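PDB 6M6Q: dicer Related Helicase from Caenorhabditis elegans, which probably hydrolyses ATP as an RNA-binding helicase of the RIG-I-like receptor subfamily, and is represented here by its N-terminal domain. Local coordinates for residues I6-Y11 and D138-F142; F25-F29 and Y151-E155; R30-F36 and F123-F129. One frame throughout, in Å; residues are numbered along the deposited sequence.

Contact 1 of 3, residues I6-Y11 and D138-F142; sequences IRLEDY and DEVMF
Phe-142 carries most of the contact between loop 6-11 and helix 131-144, its ring received by Ile-6, Leu-8 and Tyr-11. CG of Phe-142 sits anti to the backbone N (chi1 177°), a conformation that sends the ring off the helix into the loop. Its edge, at CE1 and CZ, meets the face of Tyr-11 in a T-shaped pair with the planes at 80°. Phe-142 CE1 comes 3.6 Å from Tyr-11 CG, so the tyrosine is met near its rim. Elsewhere on the phenylalanine edge, and in its plane, lies the carbonyl O of Ile-6, 3.4 Å from CE2 of Phe-142. One face is taken by Leu-8, whose CA makes a CH-pi contact 4.3 Å from the ring centroid of Phe-142. The leucine then runs on to the helix itself, CD1 reaching CA of Glu-139 at 3.6 Å. Within the loop, Arg-7 pairs with Asp-10 by charge alone, the oxygen well out of the guanidinium plane, and at longer range with Glu-9. The case illustrates an aromatic from helix 131-144 packed among three residues of the N-terminal loop. Helix 146-152 completes the patch through Tyr-149, edge-to-face with Phe-142 and touching Leu-8; Val-140, directed away from the loop, packs on Phe-36 and Val-39 of helix 33-42.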
loop_
_atom_site.group_PDB
_atom_site.type_symbol
_atom_site.label_atom_id
_atom_site.label_comp_id
_atom_site.label_asym_id
_atom_site.label_seq_id
_atom_site.Cartn_x
_atom_site.Cartn_y
_atom_site.Cartn_z
ATOM N N ILE B 6 -25.662 24.378 -11.497
ATOM C CA ILE B 6 -26.499 23.297 -10.895
ATOM C C ILE B 6 -25.741 22.665 -9.716
ATOM O O ILE B 6 -24.597 22.231 -9.910
ATOM C CB ILE B 6 -26.871 22.257 -11.963
ATOM C CG1 ILE B 6 -27.704 22.883 -13.084
ATOM C CG2 ILE B 6 -27.572 21.061 -11.330
ATOM C CD1 ILE B 6 -27.635 22.134 -14.404
ATOM N N ARG B 7 -26.343 22.676 -8.528
ATOM C CA ARG B 7 -25.765 22.079 -7.300
ATOM C C ARG B 7 -25.906 20.557 -7.378
ATOM O O ARG B 7 -26.889 20.082 -7.982
ATOM C CB ARG B 7 -26.455 22.656 -6.061
ATOM C CG ARG B 7 -25.975 24.054 -5.687
ATOM C CD ARG B 7 -26.999 24.870 -4.898
ATOM N NE ARG B 7 -27.732 24.105 -3.882
ATOM C CZ ARG B 7 -29.063 23.942 -3.853
ATOM N NH1 ARG B 7 -29.825 24.467 -4.801
ATOM N NH2 ARG B 7 -29.623 23.231 -2.888
ATOM N N LEU B 8 -24.954 19.822 -6.801
ATOM C CA LEU B 8 -24.949 18.332 -6.785
ATOM C C LEU B 8 -26.257 17.828 -6.157
ATOM O O LEU B 8 -26.920 16.997 -6.789
ATOM C CB LEU B 8 -23.735 17.824 -5.996
ATOM C CG LEU B 8 -23.340 16.363 -6.243
ATOM C CD1 LEU B 8 -21.847 16.188 -6.115
ATOM C CD2 LEU B 8 -24.048 15.406 -5.289
ATOM N N GLU B 9 -26.631 18.359 -4.984
ATOM C CA GLU B 9 -27.773 17.847 -4.175
ATOM C C GLU B 9 -29.078 17.969 -4.981
ATOM O O GLU B 9 -30.006 17.180 -4.694
ATOM C CB GLU B 9 -27.856 18.559 -2.823
ATOM C CG GLU B 9 -27.911 20.069 -2.913
ATOM C CD GLU B 9 -27.458 20.772 -1.643
ATOM O OE1 GLU B 9 -28.091 20.550 -0.581
ATOM O OE2 GLU B 9 -26.455 21.515 -1.709
ATOM N N ASP B 10 -29.117 18.857 -5.995
ATOM C CA ASP B 10 -30.302 19.102 -6.876
ATOM C C ASP B 10 -30.417 17.993 -7.942
ATOM O O ASP B 10 -31.550 17.571 -8.224
ATOM C CB ASP B 10 -30.234 20.479 -7.553
ATOM C CG ASP B 10 -30.206 21.659 -6.592
ATOM O OD1 ASP B 10 -29.704 22.737 -6.998
ATOM O OD2 ASP B 10 -30.704 21.504 -5.454
ATOM N N TYR B 11 -29.289 17.569 -8.528
ATOM C CA TYR B 11 -29.205 16.639 -9.696
ATOM C C TYR B 11 -29.939 15.322 -9.387
ATOM O O TYR B 11 -30.018 14.953 -8.215
ATOM C CB TYR B 11 -27.736 16.379 -10.049
ATOM C CG TYR B 11 -27.488 15.789 -11.416
ATOM C CD1 TYR B 11 -27.370 16.604 -12.536
ATOM C CD2 TYR B 11 -27.304 14.424 -11.589
ATOM C CE1 TYR B 11 -27.106 16.076 -13.792
ATOM C CE2 TYR B 11 -27.056 13.878 -12.839
ATOM C CZ TYR B 11 -26.942 14.707 -13.942
ATOM O OH TYR B 11 -26.692 14.175 -15.176
ATOM N N ASP B 138 -15.950 14.263 -5.332
ATOM C CA ASP B 138 -17.162 13.878 -6.114
ATOM C C ASP B 138 -17.731 15.143 -6.755
ATOM O O ASP B 138 -17.901 15.155 -7.971
ATOM C CB ASP B 138 -18.194 13.156 -5.235
ATOM C CG ASP B 138 -19.215 12.307 -5.991
ATOM O OD1 ASP B 138 -18.855 11.771 -7.063
ATOM O OD2 ASP B 138 -20.369 12.169 -5.482
ATOM N N GLU B 139 -17.915 16.196 -5.964
ATOM C CA GLU B 139 -18.489 17.487 -6.420
ATOM C C GLU B 139 -17.533 18.167 -7.415
ATOM O O GLU B 139 -18.036 18.841 -8.325
ATOM C CB GLU B 139 -18.802 18.406 -5.236
ATOM C CG GLU B 139 -19.661 19.595 -5.640
ATOM C CD GLU B 139 -20.084 20.525 -4.530
ATOM O OE1 GLU B 139 -20.073 20.083 -3.359
ATOM O OE2 GLU B 139 -20.433 21.699 -4.843
ATOM N N VAL B 140 -16.213 18.019 -7.252
ATOM C CA VAL B 140 -15.228 18.658 -8.179
ATOM C C VAL B 140 -15.430 18.063 -9.578
ATOM O O VAL B 140 -15.545 18.852 -10.557
ATOM C CB VAL B 140 -13.773 18.504 -7.699
ATOM C CG1 VAL B 140 -12.764 18.698 -8.841
ATOM C CG2 VAL B 140 -13.469 19.453 -6.548
ATOM N N MET B 141 -15.544 16.735 -9.656
ATOM C CA MET B 141 -15.730 15.989 -10.921
ATOM C C MET B 141 -17.074 16.376 -11.560
ATOM O O MET B 141 -17.115 16.556 -12.805
ATOM C CB MET B 141 -15.680 14.475 -10.672
ATOM C CG MET B 141 -14.300 13.968 -10.261
ATOM S SD MET B 141 -12.934 14.547 -11.353
ATOM C CE MET B 141 -13.243 13.566 -12.816
ATOM N N PHE B 142 -18.124 16.506 -10.746
ATOM C CA PHE B 142 -19.498 16.870 -11.181
ATOM C C PHE B 142 -19.458 18.227 -11.877
ATOM O O PHE B 142 -20.086 18.368 -12.919
ATOM C CB PHE B 142 -20.460 16.881 -9.988
ATOM C CG PHE B 142 -21.869 17.309 -10.309
ATOM C CD1 PHE B 142 -22.760 16.422 -10.887
ATOM C CD2 PHE B 142 -22.313 18.591 -10.024
ATOM C CE1 PHE B 142 -24.058 16.806 -11.172
ATOM C CE2 PHE B 142 -23.603 18.978 -10.340
ATOM C CZ PHE B 142 -24.475 18.084 -10.903
#

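Contact 2 of 3, residues F25-F29 and Y151-E155; sequences FPAYF and YSHWE
Phe-25 and His-153 lie almost parallel, their planes only 5° apart, but slid so far that the rings barely overlap. The part of each that meets the other is a corner: CE1 of Phe-25 stands over the rim of the imidazole, 3.3 Å from His-153 CE1. The opposite face of the Phe-25 ring is covered by CB of Phe-29, one turn on in the same helix, and its edge looks at the carbonyl O of Ser-152, lying in the ring plane 3.4 Å from Phe-25 CE1. Both imidazole nitrogens are engaged outside this pair, ND1 with Leu-18 O and NE2 with Asp-138 OD1; two oxygen partners are consistent with a ring that carries both protons, and they fix its rotation under the phenylalanine.

Helix 146-152 ends just here in a Schellman motif, with Trp-154 at positive phi. The indole of Trp-154, its CG anti to the carbonyl carbon (chi1 -57°), has its edge at the face of Tyr-28. Here the pair is T-shaped: the five-membered ring points its edge at the tyrosine, planes at 78° and centroids of Tyr-28 and Trp-154 4.7 Å apart. NE1 of Trp-154 leads the approach, 3.4 Å from CE1 of Tyr-28. At the edge of the Tyr-28 ring lie the carbonyl oxygens of Tyr-151 and Ser-152, while its hydroxyl is hydrogen-bonded to Leu-270 O. Ser-152 OG, bound to Tyr-149 O within its own helix, sits in the ring plane at the edge of Phe-29, 4.0 Å from CD1 of that residue.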
loop_
_atom_site.group_PDB
_atom_site.type_symbol
_atom_site.label_atom_id
_atom_site.label_comp_id
_atom_site.label_asym_id
_atom_site.label_seq_id
_atom_site.Cartn_x
_atom_site.Cartn_y
_atom_site.Cartn_z
ATOM N N PHE B 25 -17.857 1.975 -4.510
ATOM C CA PHE B 25 -17.631 3.279 -5.194
ATOM C C PHE B 25 -16.237 3.858 -4.908
ATOM O O PHE B 25 -15.569 4.236 -5.850
ATOM C CB PHE B 25 -18.706 4.318 -4.883
ATOM C CG PHE B 25 -18.366 5.703 -5.389
ATOM C CD1 PHE B 25 -18.398 6.004 -6.744
ATOM C CD2 PHE B 25 -17.968 6.698 -4.516
ATOM C CE1 PHE B 25 -18.069 7.275 -7.202
ATOM C CE2 PHE B 25 -17.663 7.973 -4.973
ATOM C CZ PHE B 25 -17.704 8.254 -6.316
ATOM N N PRO B 26 -15.772 4.071 -3.644
ATOM C CA PRO B 26 -14.497 4.763 -3.415
ATOM C C PRO B 26 -13.345 4.265 -4.310
ATOM O O PRO B 26 -12.697 5.078 -4.907
ATOM C CB PRO B 26 -14.198 4.459 -1.937
ATOM C CG PRO B 26 -15.567 4.365 -1.319
ATOM C CD PRO B 26 -16.411 3.678 -2.380
ATOM N N ALA B 27 -13.162 2.945 -4.397
ATOM C CA ALA B 27 -12.073 2.273 -5.147
ATOM C C ALA B 27 -12.264 2.492 -6.645
ATOM O O ALA B 27 -11.262 2.684 -7.354
ATOM C CB ALA B 27 -12.038 0.798 -4.826
ATOM N N TYR B 28 -13.492 2.395 -7.120
ATOM C CA TYR B 28 -13.816 2.573 -8.540
ATOM C C TYR B 28 -13.510 4.025 -8.925
ATOM O O TYR B 28 -12.787 4.236 -9.914
ATOM C CB TYR B 28 -15.252 2.147 -8.842
ATOM C CG TYR B 28 -15.546 2.128 -10.323
ATOM C CD1 TYR B 28 -16.194 3.188 -10.942
ATOM C CD2 TYR B 28 -15.061 1.111 -11.125
ATOM C CE1 TYR B 28 -16.383 3.215 -12.309
ATOM C CE2 TYR B 28 -15.262 1.116 -12.493
ATOM C CZ TYR B 28 -15.920 2.174 -13.087
ATOM O OH TYR B 28 -16.137 2.164 -14.437
ATOM N N PHE B 29 -13.946 4.986 -8.115
ATOM C CA PHE B 29 -13.690 6.435 -8.342
ATOM C C PHE B 29 -12.176 6.692 -8.422
ATOM O O PHE B 29 -11.770 7.528 -9.233
ATOM C CB PHE B 29 -14.321 7.289 -7.247
ATOM C CG PHE B 29 -14.103 8.768 -7.427
ATOM C CD1 PHE B 29 -14.943 9.517 -8.228
ATOM C CD2 PHE B 29 -13.029 9.407 -6.822
ATOM C CE1 PHE B 29 -14.727 10.875 -8.411
ATOM C CE2 PHE B 29 -12.818 10.766 -7.006
ATOM C CZ PHE B 29 -13.676 11.500 -7.788
ATOM N N TYR B 151 -20.164 8.433 -15.337
ATOM C CA TYR B 151 -19.365 7.247 -15.720
ATOM C C TYR B 151 -18.737 6.631 -14.456
ATOM O O TYR B 151 -18.668 5.365 -14.358
ATOM C CB TYR B 151 -18.331 7.646 -16.776
ATOM C CG TYR B 151 -17.656 6.483 -17.455
ATOM C CD1 TYR B 151 -18.211 5.876 -18.570
ATOM C CD2 TYR B 151 -16.460 5.976 -16.973
ATOM C CE1 TYR B 151 -17.605 4.782 -19.179
ATOM C CE2 TYR B 151 -15.833 4.894 -17.577
ATOM C CZ TYR B 151 -16.405 4.297 -18.689
ATOM O OH TYR B 151 -15.808 3.217 -19.275
ATOM N N SER B 152 -18.350 7.486 -13.499
ATOM C CA SER B 152 -17.719 7.097 -12.209
ATOM C C SER B 152 -18.764 6.474 -11.267
ATOM O O SER B 152 -18.353 5.804 -10.282
ATOM C CB SER B 152 -17.016 8.279 -11.566
ATOM O OG SER B 152 -17.928 9.105 -10.858
ATOM N N HIS B 153 -20.058 6.651 -11.584
ATOM C CA HIS B 153 -21.218 6.206 -10.764
ATOM C C HIS B 153 -22.066 5.145 -11.508
ATOM O O HIS B 153 -23.100 4.736 -10.947
ATOM C CB HIS B 153 -22.072 7.421 -10.402
ATOM C CG HIS B 153 -21.517 8.255 -9.306
ATOM N ND1 HIS B 153 -21.492 7.829 -8.001
ATOM C CD2 HIS B 153 -21.046 9.523 -9.300
ATOM C CE1 HIS B 153 -20.992 8.788 -7.242
ATOM N NE2 HIS B 153 -20.725 9.835 -8.011
ATOM N N TRP B 154 -21.665 4.729 -12.720
ATOM C CA TRP B 154 -22.404 3.739 -13.567
ATOM C C TRP B 154 -23.813 4.282 -13.934
ATOM O O TRP B 154 -24.817 3.525 -13.775
ATOM C CB TRP B 154 -22.529 2.369 -12.864
ATOM C CG TRP B 154 -21.254 1.699 -12.449
ATOM C CD1 TRP B 154 -19.972 2.051 -12.777
ATOM C CD2 TRP B 154 -21.148 0.481 -11.679
ATOM N NE1 TRP B 154 -19.083 1.156 -12.238
ATOM C CE2 TRP B 154 -19.777 0.180 -11.563
ATOM C CE3 TRP B 154 -22.073 -0.362 -11.058
ATOM C CZ2 TRP B 154 -19.316 -0.928 -10.855
ATOM C CZ3 TRP B 154 -21.617 -1.459 -10.361
ATOM C CH2 TRP B 154 -20.257 -1.742 -10.273
ATOM N N GLU B 155 -23.893 5.511 -14.435
ATOM C CA GLU B 155 -25.149 6.144 -14.908
ATOM C C GLU B 155 -25.693 5.374 -16.123
ATOM O O GLU B 155 -24.899 5.060 -17.034
ATOM C CB GLU B 155 -24.884 7.605 -15.261
ATOM C CG GLU B 155 -26.124 8.433 -15.451
ATOM C CD GLU B 155 -25.828 9.894 -15.706
ATOM O OE1 GLU B 155 -25.035 10.175 -16.626
ATOM O OE2 GLU B 155 -26.364 10.743 -14.971
#

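Contact 3 of 3, residues R30-F36 and F123-F129; sequences RLLKWKF and FLNTVLF
The backbones approach most closely at Arg-30 with Leu-128 and at Lys-33 with Leu-124, CA to CA 7.1 Å in both pairs, so that the end of helix 94-127 faces a short 3-10 turn and the start of helix 33-42. Arg-30 works in two ways at once. Bent at chi3 (-64°), its chain lays the guanidinium flat on the face of Phe-129, planes 16° apart, a cation-pi stack with CZ of Arg-30 3.9 Å from the ring centroid. From the edge of the same group NH1 gives a hydrogen bond of 2.9 Å to Leu-128 O, somewhat bent at 146° but in the carbonyl plane, though the oxygen is tilted somewhat out of the guanidinium plane. NE is meanwhile paired with Asp-188 in a salt bridge. A leucine in place of Arg-30 would probably leave the carboxylate of Asp-188 and the carbonyl of Leu-128 without these mates and strip the cation from one face of Phe-129.

Further along, packing is apolar. Phe-36 CD2 lies 3.7 Å from Leu-124 CD2, at the ring edge, and the same ring touches Phe-123 in a near-parallel but widely slid pair. Leu-124 divides its branches: CD1 goes to Trp-34, 3.8 Å from CZ3, and CD2 to Phe-36. Leu-128 CD1 rests on CB of Lys-33 at 3.6 Å. Such a meeting sets a polar, cation-pi cluster at one end and apolar packing along the rest. Helix 131-144 packs beside it, Ala-137 touching both Phe-36 and Leu-128, and helix 262-271 meets Trp-34 through Leu-266.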
loop_
_atom_site.group_PDB
_atom_site.type_symbol
_atom_site.label_atom_id
_atom_site.label_comp_id
_atom_site.label_asym_id
_atom_site.label_seq_id
_atom_site.Cartn_x
_atom_site.Cartn_y
_atom_site.Cartn_z
ATOM N N ARG B 30 -11.378 5.981 -7.612
ATOM C CA ARG B 30 -9.899 6.167 -7.490
ATOM C C ARG B 30 -9.163 5.610 -8.714
ATOM O O ARG B 30 -7.977 5.877 -8.815
ATOM C CB ARG B 30 -9.370 5.534 -6.197
ATOM C CG ARG B 30 -9.724 6.340 -4.956
ATOM C CD ARG B 30 -8.959 5.924 -3.737
ATOM N NE ARG B 30 -9.238 4.560 -3.308
ATOM C CZ ARG B 30 -10.077 4.220 -2.314
ATOM N NH1 ARG B 30 -10.774 5.144 -1.669
ATOM N NH2 ARG B 30 -10.206 2.948 -1.970
ATOM N N LEU B 31 -9.857 4.962 -9.660
ATOM C CA LEU B 31 -9.280 4.623 -11.000
ATOM C C LEU B 31 -9.205 5.902 -11.860
ATOM O O LEU B 31 -8.416 5.907 -12.839
ATOM C CB LEU B 31 -10.106 3.516 -11.673
ATOM C CG LEU B 31 -10.119 2.162 -10.944
ATOM C CD1 LEU B 31 -11.263 1.283 -11.417
ATOM C CD2 LEU B 31 -8.811 1.431 -11.123
ATOM N N LEU B 32 -9.876 6.986 -11.429
ATOM C CA LEU B 32 -9.813 8.348 -12.064
ATOM C C LEU B 32 -8.917 9.301 -11.251
ATOM O O LEU B 32 -8.993 10.514 -11.494
ATOM C CB LEU B 32 -11.225 8.956 -12.152
ATOM C CG LEU B 32 -12.158 8.386 -13.209
ATOM C CD1 LEU B 32 -13.590 8.804 -12.921
ATOM C CD2 LEU B 32 -11.741 8.840 -14.589
ATOM N N LYS B 33 -8.145 8.803 -10.290
ATOM C CA LYS B 33 -7.353 9.660 -9.367
ATOM C C LYS B 33 -6.363 10.541 -10.158
ATOM O O LYS B 33 -6.119 11.653 -9.709
ATOM C CB LYS B 33 -6.658 8.807 -8.304
ATOM C CG LYS B 33 -5.449 7.996 -8.754
ATOM C CD LYS B 33 -4.737 7.364 -7.570
ATOM C CE LYS B 33 -3.271 7.156 -7.795
ATOM N NZ LYS B 33 -2.737 6.138 -6.866
ATOM N N TRP B 34 -5.810 10.068 -11.284
ATOM C CA TRP B 34 -4.819 10.846 -12.085
ATOM C C TRP B 34 -5.543 11.925 -12.882
ATOM O O TRP B 34 -4.962 13.043 -13.033
ATOM C CB TRP B 34 -3.967 9.942 -12.983
ATOM C CG TRP B 34 -3.051 9.030 -12.216
ATOM C CD1 TRP B 34 -2.959 7.671 -12.332
ATOM C CD2 TRP B 34 -2.116 9.406 -11.185
ATOM N NE1 TRP B 34 -2.032 7.178 -11.450
ATOM C CE2 TRP B 34 -1.502 8.219 -10.731
ATOM C CE3 TRP B 34 -1.722 10.625 -10.615
ATOM C CZ2 TRP B 34 -0.524 8.219 -9.738
ATOM C CZ3 TRP B 34 -0.765 10.622 -9.623
ATOM C CH2 TRP B 34 -0.181 9.432 -9.187
ATOM N N LYS B 35 -6.776 11.636 -13.322
ATOM C CA LYS B 35 -7.637 12.598 -14.049
ATOM C C LYS B 35 -8.137 13.645 -13.057
ATOM O O LYS B 35 -8.240 14.815 -13.454
ATOM C CB LYS B 35 -8.785 11.885 -14.768
ATOM C CG LYS B 35 -9.780 12.795 -15.506
ATOM C CD LYS B 35 -9.138 13.706 -16.540
ATOM C CE LYS B 35 -10.101 14.632 -17.256
ATOM N NZ LYS B 35 -9.359 15.738 -17.915
ATOM N N PHE B 36 -8.349 13.257 -11.798
ATOM C CA PHE B 36 -8.779 14.167 -10.704
ATOM C C PHE B 36 -7.642 15.127 -10.371
ATOM O O PHE B 36 -7.907 16.332 -10.278
ATOM C CB PHE B 36 -9.211 13.375 -9.475
ATOM C CG PHE B 36 -9.307 14.195 -8.216
ATOM C CD1 PHE B 36 -10.262 15.192 -8.086
ATOM C CD2 PHE B 36 -8.454 13.955 -7.150
ATOM C CE1 PHE B 36 -10.341 15.947 -6.928
ATOM C CE2 PHE B 36 -8.540 14.702 -5.992
ATOM C CZ PHE B 36 -9.483 15.693 -5.882
ATOM N N PHE B 123 -1.014 14.191 -1.539
ATOM C CA PHE B 123 -2.341 14.850 -1.659
ATOM C C PHE B 123 -3.418 13.775 -1.849
ATOM O O PHE B 123 -4.339 13.694 -1.013
ATOM C CB PHE B 123 -2.340 15.858 -2.796
ATOM C CG PHE B 123 -3.701 16.322 -3.238
ATOM C CD1 PHE B 123 -4.449 17.174 -2.451
ATOM C CD2 PHE B 123 -4.187 15.977 -4.478
ATOM C CE1 PHE B 123 -5.651 17.686 -2.906
ATOM C CE2 PHE B 123 -5.389 16.491 -4.936
ATOM C CZ PHE B 123 -6.128 17.334 -4.141
ATOM N N LEU B 124 -3.269 12.957 -2.895
ATOM C CA LEU B 124 -4.277 11.968 -3.345
ATOM C C LEU B 124 -4.558 10.952 -2.224
ATOM O O LEU B 124 -5.736 10.665 -2.002
ATOM C CB LEU B 124 -3.785 11.280 -4.628
ATOM C CG LEU B 124 -3.770 12.157 -5.881
ATOM C CD1 LEU B 124 -3.506 11.324 -7.134
ATOM C CD2 LEU B 124 -5.073 12.922 -6.031
ATOM N N ASN B 125 -3.532 10.455 -1.534
ATOM C CA ASN B 125 -3.688 9.406 -0.488
ATOM C C ASN B 125 -4.355 9.987 0.770
ATOM O O ASN B 125 -4.810 9.193 1.577
ATOM C CB ASN B 125 -2.364 8.762 -0.102
ATOM C CG ASN B 125 -1.759 7.944 -1.219
ATOM O OD1 ASN B 125 -2.458 7.502 -2.139
ATOM N ND2 ASN B 125 -0.461 7.728 -1.144
ATOM N N THR B 126 -4.330 11.306 0.955
ATOM C CA THR B 126 -4.962 12.007 2.096
ATOM C C THR B 126 -6.457 12.232 1.806
ATOM O O THR B 126 -7.277 11.901 2.683
ATOM C CB THR B 126 -4.233 13.322 2.416
ATOM O OG1 THR B 126 -2.860 13.048 2.683
ATOM C CG2 THR B 126 -4.805 14.031 3.617
ATOM N N VAL B 127 -6.795 12.744 0.617
ATOM C CA VAL B 127 -8.157 13.248 0.275
ATOM C C VAL B 127 -9.053 12.104 -0.231
ATOM O O VAL B 127 -10.228 12.190 -0.028
ATOM C CB VAL B 127 -8.113 14.395 -0.751
ATOM C CG1 VAL B 127 -7.292 15.548 -0.266
ATOM C CG2 VAL B 127 -7.624 13.929 -2.100
ATOM N N LEU B 128 -8.520 11.125 -0.947
ATOM C CA LEU B 128 -9.350 10.123 -1.677
ATOM C C LEU B 128 -9.561 8.863 -0.815
ATOM O O LEU B 128 -10.115 7.909 -1.320
ATOM C CB LEU B 128 -8.673 9.767 -3.012
ATOM C CG LEU B 128 -8.661 10.865 -4.081
ATOM C CD1 LEU B 128 -8.280 10.285 -5.429
ATOM C CD2 LEU B 128 -10.007 11.569 -4.193
ATOM N N PHE B 129 -9.117 8.839 0.431
ATOM C CA PHE B 129 -9.286 7.655 1.318
ATOM C C PHE B 129 -10.025 8.081 2.586
ATOM O O PHE B 129 -10.023 7.324 3.571
ATOM C CB PHE B 129 -7.932 7.002 1.590
ATOM C CG PHE B 129 -7.358 6.229 0.423
ATOM C CD1 PHE B 129 -6.649 6.868 -0.595
ATOM C CD2 PHE B 129 -7.505 4.849 0.348
ATOM C CE1 PHE B 129 -6.133 6.142 -1.664
ATOM C CE2 PHE B 129 -6.952 4.127 -0.707
ATOM C CZ PHE B 129 -6.258 4.771 -1.699
#

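From the N terminus, loop 6-11 comes first and meets helix 131-144, so contact 1 closes a long loop. Helix 25-29 follows and finds its partner at the end of helix 146-152; because that lies beyond 138-142, contacts 1 and 2 cross along the chain. Contact 3, joining 30-36 to 123-129, is nested inside both. The three are physically continuous: Met-141 against Phe-29 joins contacts 1 and 2; Ser-152 packs on Leu-32 between contacts 2 and 3; Met-141 also lies against Phe-36 between contacts 1 and 3. The N-terminal segments are thereby tied to three successive helices, 94-127, 131-144 and 146-152.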